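PDB 6VMT: programmed Cell Death Protein 5 Homolog from Leishmania major, which probably binds DNA, as a mostly helical member of the programmed cell death protein 5 family. Local coordinates for residues 50-55 and 90-95; 67-72 and 77-82. One frame throughout, in Å; residues are numbered along the deposited sequence.

Contact 1 of 2, residues 50-55 and 90-95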
ATOM      1  N   GLU A  50       2.530   1.085  13.111  1.00 72.51           N
ATOM      2  CA  GLU A  50       2.198  -0.170  13.845  1.00 86.53           C
ATOM      3  C   GLU A  50       0.688  -0.431  13.755  1.00 78.22           C
ATOM      4  O   GLU A  50       0.261  -1.530  13.325  1.00 81.91           O
ATOM      5  CB  GLU A  50       2.635  -0.069  15.306  1.00 90.60           C
ATOM      6  CG  GLU A  50       4.134   0.107  15.451  1.00111.48           C
ATOM      7  CD  GLU A  50       4.651   0.128  16.877  1.00124.65           C
ATOM      8  OE1 GLU A  50       4.069  -0.582  17.726  1.00131.23           O
ATOM      9  OE2 GLU A  50       5.634   0.857  17.131  1.00129.45           O
ATOM     10  N   ARG A  51      -0.091   0.566  14.144  1.00 68.10           N
ATOM     11  CA  ARG A  51      -1.566   0.502  14.150  1.00 69.64           C
ATOM     12  C   ARG A  51      -2.038  -0.038  12.805  1.00 68.23           C
ATOM     13  O   ARG A  51      -2.927  -0.890  12.789  1.00 78.64           O
ATOM     14  CB  ARG A  51      -2.143   1.888  14.435  1.00 75.22           C
ATOM     15  CG  ARG A  51      -3.660   1.936  14.366  1.00 84.18           C
ATOM     16  CD  ARG A  51      -4.222   3.305  14.674  1.00 85.17           C
ATOM     17  NE  ARG A  51      -4.196   3.604  16.096  1.00 93.68           N
ATOM     18  CZ  ARG A  51      -5.059   3.144  16.992  1.00 92.89           C
ATOM     19  NH1 ARG A  51      -6.042   2.337  16.635  1.00 93.64           N
ATOM     20  NH2 ARG A  51      -4.928   3.494  18.255  1.00 96.20           N
ATOM     21  N   LEU A  52      -1.470   0.442  11.711  1.00 72.49           N
ATOM     22  CA  LEU A  52      -1.958   0.102  10.349  1.00 69.22           C
ATOM     23  C   LEU A  52      -1.678  -1.374  10.055  1.00 77.33           C
ATOM     24  O   LEU A  52      -2.510  -2.008   9.377  1.00 84.05           O
ATOM     25  CB  LEU A  52      -1.247   0.999   9.336  1.00 67.62           C
ATOM     26  CG  LEU A  52      -1.966   2.280   8.942  1.00 58.06           C
ATOM     27  CD1 LEU A  52      -1.049   3.110   8.066  1.00 57.15           C
ATOM     28  CD2 LEU A  52      -3.264   1.975   8.206  1.00 59.64           C
ATOM     29  N   LYS A  53      -0.521  -1.875  10.494  1.00 86.19           N
ATOM     30  CA  LYS A  53      -0.092  -3.277  10.268  1.00 95.05           C
ATOM     31  C   LYS A  53      -0.867  -4.148  11.255  1.00 94.80           C
ATOM     32  O   LYS A  53      -1.377  -5.206  10.848  1.00 95.92           O
ATOM     33  CB  LYS A  53       1.431  -3.387  10.377  1.00111.47           C
ATOM     34  CG  LYS A  53       2.179  -2.577   9.322  1.00131.38           C
ATOM     35  CD  LYS A  53       3.545  -3.119   8.946  1.00142.17           C
ATOM     36  CE  LYS A  53       4.084  -2.527   7.660  1.00139.69           C
ATOM     37  NZ  LYS A  53       5.355  -3.173   7.264  1.00141.10           N
ATOM     38  N   ARG A  54      -1.033  -3.662  12.482  1.00 81.09           N
ATOM     39  CA  ARG A  54      -1.848  -4.340  13.520  1.00 87.99           C
ATOM     40  C   ARG A  54      -3.256  -4.642  12.994  1.00 82.41           C
ATOM     41  O   ARG A  54      -3.744  -5.735  13.280  1.00 96.91           O
ATOM     42  CB  ARG A  54      -1.949  -3.465  14.765  1.00 91.35           C
ATOM     43  CG  ARG A  54      -1.949  -4.246  16.064  1.00 92.64           C
ATOM     44  CD  ARG A  54      -1.729  -3.245  17.172  1.00 95.74           C
ATOM     45  NE  ARG A  54      -2.778  -2.235  17.172  1.00 92.18           N
ATOM     46  CZ  ARG A  54      -2.648  -1.013  17.675  1.00102.27           C
ATOM     47  NH1 ARG A  54      -1.500  -0.639  18.207  1.00107.48           N
ATOM     48  NH2 ARG A  54      -3.653  -0.153  17.636  1.00109.45           N
ATOM     49  N   ILE A  55      -3.876  -3.697  12.284  1.00 79.72           N
ATOM     50  CA  ILE A  55      -5.262  -3.796  11.727  1.00 84.52           C
ATOM     51  C   ILE A  55      -5.243  -4.558  10.399  1.00 86.02           C
ATOM     52  O   ILE A  55      -6.299  -5.082   9.996  1.00 86.83           O
ATOM     53  CB  ILE A  55      -5.873  -2.396  11.532  1.00 89.53           C
ATOM     54  CG1 ILE A  55      -5.979  -1.633  12.854  1.00103.17           C
ATOM     55  CG2 ILE A  55      -7.219  -2.475  10.827  1.00 87.09           C
ATOM     56  CD1 ILE A  55      -7.080  -2.118  13.781  1.00107.95           C
ATOM     57  N   GLU A  90      -8.546   7.826  13.086  1.00 56.26           N
ATOM     58  CA  GLU A  90      -9.690   8.558  12.468  1.00 63.62           C
ATOM     59  C   GLU A  90      -9.990   7.951  11.096  1.00 62.33           C
ATOM     60  O   GLU A  90     -11.121   7.510  10.903  1.00 64.83           O
ATOM     61  CB  GLU A  90      -9.363  10.052  12.398  1.00 72.13           C
ATOM     62  CG  GLU A  90     -10.550  10.978  12.196  1.00 82.05           C
ATOM     63  CD  GLU A  90     -10.206  12.457  12.398  1.00108.65           C
ATOM     64  OE1 GLU A  90      -9.200  12.914  11.810  1.00121.50           O
ATOM     65  OE2 GLU A  90     -10.928  13.162  13.159  1.00128.31           O
ATOM     66  N   LEU A  91      -8.996   7.867  10.200  1.00 65.29           N
ATOM     67  CA  LEU A  91      -9.166   7.338   8.809  1.00 49.53           C
ATOM     68  C   LEU A  91      -9.629   5.875   8.860  1.00 48.77           C
ATOM     69  O   LEU A  91     -10.611   5.545   8.174  1.00 54.78           O
ATOM     70  CB  LEU A  91      -7.857   7.456   8.027  1.00 51.89           C
ATOM     71  CG  LEU A  91      -7.349   8.857   7.670  1.00 47.49           C
ATOM     72  CD1 LEU A  91      -6.099   8.747   6.832  1.00 50.16           C
ATOM     73  CD2 LEU A  91      -8.368   9.659   6.901  1.00 49.89           C
ATOM     74  N   LEU A  92      -9.001   5.019   9.664  1.00 45.76           N
ATOM     75  CA  LEU A  92      -9.439   3.593   9.789  1.00 50.83           C
ATOM     76  C   LEU A  92     -10.928   3.480  10.174  1.00 54.49           C
ATOM     77  O   LEU A  92     -11.639   2.653   9.611  1.00 58.31           O
ATOM     78  CB  LEU A  92      -8.579   2.919  10.844  1.00 49.92           C
ATOM     79  CG  LEU A  92      -7.204   2.476  10.360  1.00 47.74           C
ATOM     80  CD1 LEU A  92      -6.370   1.979  11.512  1.00 54.74           C
ATOM     81  CD2 LEU A  92      -7.322   1.389   9.339  1.00 45.93           C
ATOM     82  N   GLY A  93     -11.414   4.294  11.091  1.00 55.79           N
ATOM     83  CA  GLY A  93     -12.860   4.363  11.341  1.00 54.10           C
ATOM     84  C   GLY A  93     -13.628   4.785  10.105  1.00 51.29           C
ATOM     85  O   GLY A  93     -14.619   4.158   9.814  1.00 61.10           O
ATOM     86  N   GLN A  94     -13.198   5.821   9.397  1.00 54.15           N
ATOM     87  CA  GLN A  94     -13.976   6.382   8.268  1.00 55.18           C
ATOM     88  C   GLN A  94     -14.120   5.340   7.162  1.00 58.08           C
ATOM     89  O   GLN A  94     -15.135   5.376   6.461  1.00 63.32           O
ATOM     90  CB  GLN A  94     -13.288   7.611   7.687  1.00 65.71           C
ATOM     91  CG  GLN A  94     -13.361   8.850   8.573  1.00 77.39           C
ATOM     92  CD  GLN A  94     -13.133  10.128   7.796  1.00 76.00           C
ATOM     93  OE1 GLN A  94     -13.999  10.574   7.048  1.00 82.91           O
ATOM     94  NE2 GLN A  94     -11.966  10.738   7.967  1.00 73.69           N
ATOM     95  N   MET A  95     -13.114   4.494   6.948  1.00 67.41           N
ATOM     96  CA  MET A  95     -13.167   3.521   5.833  1.00 66.76           C
ATOM     97  C   MET A  95     -14.080   2.403   6.332  1.00 63.31           C
ATOM     98  O   MET A  95     -15.119   2.171   5.677  1.00 58.06           O
ATOM     99  CB  MET A  95     -11.794   2.993   5.370  1.00 68.09           C
ATOM    100  CG  MET A  95     -10.756   4.092   4.979  1.00 67.62           C
ATOM    101  SD  MET A  95     -11.056   5.172   3.507  1.00 54.23           S
ATOM    102  CE  MET A  95      -9.599   6.221   3.490  1.00 48.62           C
TER

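Contact 2 of 2, residues 67-72 and 77-82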
ATOM      1  N   GLU A  67      -3.605   3.624   3.607  1.00 53.15           N
ATOM      2  CA  GLU A  67      -2.258   3.728   3.009  1.00 48.31           C
ATOM      3  C   GLU A  67      -2.409   4.309   1.602  1.00 44.06           C
ATOM      4  O   GLU A  67      -1.777   5.303   1.314  1.00 50.51           O
ATOM      5  CB  GLU A  67      -1.595   2.353   3.020  1.00 59.34           C
ATOM      6  CG  GLU A  67      -1.206   1.817   4.406  1.00 58.95           C
ATOM      7  CD  GLU A  67      -0.532   0.434   4.384  1.00 74.38           C
ATOM      8  OE1 GLU A  67      -0.412  -0.169   3.280  1.00 82.07           O
ATOM      9  OE2 GLU A  67      -0.121  -0.071   5.459  1.00 82.22           O
ATOM     10  N   MET A  68      -3.301   3.792   0.773  1.00 50.67           N
ATOM     11  CA  MET A  68      -3.543   4.381  -0.575  1.00 52.61           C
ATOM     12  C   MET A  68      -3.849   5.856  -0.407  1.00 48.16           C
ATOM     13  O   MET A  68      -3.391   6.650  -1.184  1.00 64.30           O
ATOM     14  CB  MET A  68      -4.744   3.764  -1.302  1.00 62.95           C
ATOM     15  CG  MET A  68      -4.406   2.556  -2.209  1.00 80.86           C
ATOM     16  SD  MET A  68      -5.889   1.632  -2.828  1.00 71.36           S
ATOM     17  CE  MET A  68      -6.597   2.848  -3.940  1.00 83.02           C
ATOM     18  N   HIS A  69      -4.751   6.181   0.494  1.00 60.00           N
ATOM     19  CA  HIS A  69      -5.275   7.555   0.632  1.00 56.12           C
ATOM     20  C   HIS A  69      -4.154   8.454   1.139  1.00 50.58           C
ATOM     21  O   HIS A  69      -3.979   9.529   0.569  1.00 50.94           O
ATOM     22  CB  HIS A  69      -6.462   7.616   1.586  1.00 56.38           C
ATOM     23  CG  HIS A  69      -6.961   9.007   1.786  1.00 57.66           C
ATOM     24  ND1 HIS A  69      -7.713   9.676   0.825  1.00 62.63           N
ATOM     25  CD2 HIS A  69      -6.780   9.871   2.799  1.00 49.72           C
ATOM     26  CE1 HIS A  69      -7.994  10.884   1.258  1.00 58.68           C
ATOM     27  NE2 HIS A  69      -7.427  11.021   2.468  1.00 54.65           N
ATOM     28  N   ILE A  70      -3.461   8.045   2.198  1.00 48.31           N
ATOM     29  CA  ILE A  70      -2.383   8.872   2.815  1.00 48.45           C
ATOM     30  C   ILE A  70      -1.365   9.194   1.732  1.00 49.12           C
ATOM     31  O   ILE A  70      -0.968  10.328   1.616  1.00 60.88           O
ATOM     32  CB  ILE A  70      -1.717   8.130   3.969  1.00 49.64           C
ATOM     33  CG1 ILE A  70      -2.627   8.053   5.188  1.00 51.81           C
ATOM     34  CG2 ILE A  70      -0.378   8.759   4.285  1.00 52.52           C
ATOM     35  CD1 ILE A  70      -2.189   7.050   6.199  1.00 51.26           C
ATOM     36  N   ILE A  71      -0.981   8.209   0.941  1.00 49.86           N
ATOM     37  CA  ILE A  71       0.059   8.411  -0.090  1.00 48.10           C
ATOM     38  C   ILE A  71      -0.458   9.397  -1.129  1.00 46.80           C
ATOM     39  O   ILE A  71       0.242  10.383  -1.375  1.00 54.76           O
ATOM     40  CB  ILE A  71       0.423   7.079  -0.722  1.00 51.73           C
ATOM     41  CG1 ILE A  71       1.107   6.191   0.303  1.00 55.97           C
ATOM     42  CG2 ILE A  71       1.270   7.307  -1.954  1.00 61.21           C
ATOM     43  CD1 ILE A  71       1.424   4.833  -0.228  1.00 58.46           C
ATOM     44  N   GLN A  72      -1.598   9.134  -1.763  1.00 46.47           N
ATOM     45  CA  GLN A  72      -2.105  10.060  -2.816  1.00 51.91           C
ATOM     46  C   GLN A  72      -2.211  11.452  -2.195  1.00 50.40           C
ATOM     47  O   GLN A  72      -1.824  12.402  -2.855  1.00 72.07           O
ATOM     48  CB  GLN A  72      -3.399   9.573  -3.495  1.00 57.83           C
ATOM     49  CG  GLN A  72      -4.670   9.658  -2.657  1.00 76.41           C
ATOM     50  CD  GLN A  72      -5.425  10.976  -2.662  1.00 79.98           C
ATOM     51  OE1 GLN A  72      -5.434  11.724  -3.637  1.00 86.76           O
ATOM     52  NE2 GLN A  72      -6.105  11.268  -1.561  1.00 73.51           N
ATOM     53  N   GLY A  77       0.079  17.234  -1.457  1.00 53.66           N
ATOM     54  CA  GLY A  77       0.069  18.341  -0.472  1.00 55.10           C
ATOM     55  C   GLY A  77      -1.294  18.566   0.183  1.00 59.34           C
ATOM     56  O   GLY A  77      -1.483  19.624   0.797  1.00 66.07           O
ATOM     57  N   LYS A  78      -2.206  17.594   0.128  1.00 63.55           N
ATOM     58  CA  LYS A  78      -3.567  17.697   0.728  1.00 64.38           C
ATOM     59  C   LYS A  78      -3.553  17.292   2.211  1.00 58.73           C
ATOM     60  O   LYS A  78      -4.539  17.600   2.897  1.00 69.57           O
ATOM     61  CB  LYS A  78      -4.566  16.902  -0.120  1.00 66.87           C
ATOM     62  CG  LYS A  78      -4.795  17.498  -1.507  1.00 80.98           C
ATOM     63  CD  LYS A  78      -6.212  17.422  -2.026  1.00 96.89           C
ATOM     64  CE  LYS A  78      -6.346  17.954  -3.438  1.00110.52           C
ATOM     65  NZ  LYS A  78      -7.463  17.303  -4.168  1.00113.26           N
ATOM     66  N   MET A  79      -2.470  16.679   2.690  1.00 56.94           N
ATOM     67  CA  MET A  79      -2.250  16.237   4.098  1.00 52.42           C
ATOM     68  C   MET A  79      -0.836  16.637   4.494  1.00 57.83           C
ATOM     69  O   MET A  79       0.029  16.661   3.617  1.00 54.43           O
ATOM     70  CB  MET A  79      -2.321  14.715   4.226  1.00 53.00           C
ATOM     71  CG  MET A  79      -3.351  14.194   5.229  1.00 59.10           C
ATOM     72  SD  MET A  79      -3.861  12.477   4.814  1.00 41.29           S
ATOM     73  CE  MET A  79      -2.732  11.557   5.849  1.00 52.49           C
ATOM     74  N   GLN A  80      -0.620  16.927   5.770  1.00 66.73           N
ATOM     75  CA  GLN A  80       0.678  17.397   6.294  1.00 67.95           C
ATOM     76  C   GLN A  80       1.370  16.194   6.907  1.00 62.91           C
ATOM     77  O   GLN A  80       0.948  15.695   7.945  1.00 75.72           O
ATOM     78  CB  GLN A  80       0.445  18.516   7.315  1.00 85.73           C
ATOM     79  CG  GLN A  80       1.711  19.061   7.971  1.00 89.67           C
ATOM     80  CD  GLN A  80       2.222  20.336   7.343  1.00105.46           C
ATOM     81  OE1 GLN A  80       1.455  21.163   6.844  1.00112.03           O
ATOM     82  NE2 GLN A  80       3.536  20.517   7.388  1.00113.41           N
ATOM     83  N   PRO A  81       2.474  15.707   6.310  1.00 62.53           N
ATOM     84  CA  PRO A  81       3.276  14.666   6.933  1.00 58.82           C
ATOM     85  C   PRO A  81       4.112  15.259   8.055  1.00 61.55           C
ATOM     86  O   PRO A  81       4.418  16.442   8.024  1.00 66.93           O
ATOM     87  CB  PRO A  81       4.163  14.158   5.804  1.00 55.58           C
ATOM     88  CG  PRO A  81       4.296  15.327   4.866  1.00 57.85           C
ATOM     89  CD  PRO A  81       3.040  16.155   5.034  1.00 62.45           C
ATOM     90  N   PRO A  82       4.508  14.470   9.075  1.00 73.39           N
ATOM     91  CA  PRO A  82       4.146  13.064   9.183  1.00 70.75           C
ATOM     92  C   PRO A  82       2.774  12.956   9.856  1.00 66.01           C
ATOM     93  O   PRO A  82       2.449  13.751  10.726  1.00 68.94           O
ATOM     94  CB  PRO A  82       5.252  12.507  10.068  1.00 75.86           C
ATOM     95  CG  PRO A  82       5.458  13.632  11.051  1.00 81.17           C
ATOM     96  CD  PRO A  82       5.287  14.906  10.241  1.00 79.42           C
TER
HETATM   97  O   HOH W   1      -5.972  14.275  -3.609  1.00 68.22           O

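Contact 1 of 2, residues 50-55 and 90-95
Leu92 reaches across to Ile55, Leu52 and the aliphatic part of Arg51, and the burial is lopsided: 92 Å² of Leu92 is covered, against 26 Å² each for Ile55 and Leu52. Its two methyls divide the work. CD1 of Leu92 lies 3.9 Å from CG1 of Ile55 and also 3.9 Å from CG of Arg51, so one methyl fills the gap between side chains a helical turn apart. The other, CD2, approaches CG2 of Ile55 at 4.1 Å and CD2 of Leu52 at 4.3 Å. Ile55 thus offers both branches, CG1 to one leucine methyl and CG2 to the other, as the two side chains slide past each other in opposite directions. Leu52 takes part through its end: its CB bond is not aimed at 90-95, but chi1 of -94° carries CD2 nearer. Arg51 extends with CG anti to its backbone N (chi1 176°), which lays CG and CD beside Leu92 while its polar end goes elsewhere, NE forming a salt bridge with Asp85. No hydrogen bond joins the segments, so van der Waals contact carries the pairing. The local axes are 11.7 Å apart at closest approach, their N-to-C directions 31° apart, too widely spaced for the backbones to meet, so side chains bridge them. Among the neighbouring helices, Leu52 also packs on Val88 of helix 85-103 and on Val66 and Glu67, while Leu91 turns to Val66; the contact forms one side of the apolar interior between the two parts of 46-75 and helix 85-103.

Contact 2 of 2, residues 67-72 and 77-82
Met79 lays its terminal methyl against Ile70, and this apolar contact dominates the pairing: 66 Å² of Met79 is covered, against 32 Å² of Ile70. CE of Met79 comes to 3.6 Å from CG1 of Ile70 and stands 4.0 Å from CG2 of the same residue, so the methyl meets the isoleucine where its branches diverge. The CB of Met79 already faces the helix, and the bend at chi3 (94°) swings CE out of line with the rest of the chain as the two side chains meet at a slant. A looser Met-aromatic approach accompanies it. SD of Met79 is 5.2 Å from the centroid of the His69 ring, 62° off the ring normal, with the ring's CD2 the nearest atom at 4.4 Å; the sulfur sits obliquely to the ring.

Polar linkage is sparse and indirect. No hydrogen bond joins the segments directly, but a water donates to OE1 of Gln72 at 2.6 Å and receives a weak bond of 3.4 Å from NZ of Lys78. Backbone geometry explains how the loop returns: Gly77, with a phi of 73°, ends the helix in a Schellman motif, after which the chain is extended at Met79. The same methionine also touches Ala73 and Val74, and Pro81 rests on Val74, so the loop leans on the last turns of the helix it has just left. A Schellman-type helix end is thus followed by Met79 packing back in a chiefly apolar contact, consistent with dispersion holding it on the helix; the water bridge, with one weak arm, probably contributes less.

From the N terminus, helix 12-43 leads into 46-75, where the chain doubles back: CA of Leu52 and CA of Glu67 are only 8.2 Å apart despite fifteen positions of sequence. Contact 2 closes first, a short loop of four residues between 72 and 77. Contact 1 closes later, with 34 residues between 55 and 90, and wholly encloses contact 2; the two do not cross. They lie about 14 Å apart, centre to centre, yet they share packing: CD1 of Leu91 lies 3.9 Å from CG1 of Ile70, and Met95 touches His69. Helix 85-103 is thereby tied to both arms of 46-75, while Glu67 and Ile71 reach helix 12-43.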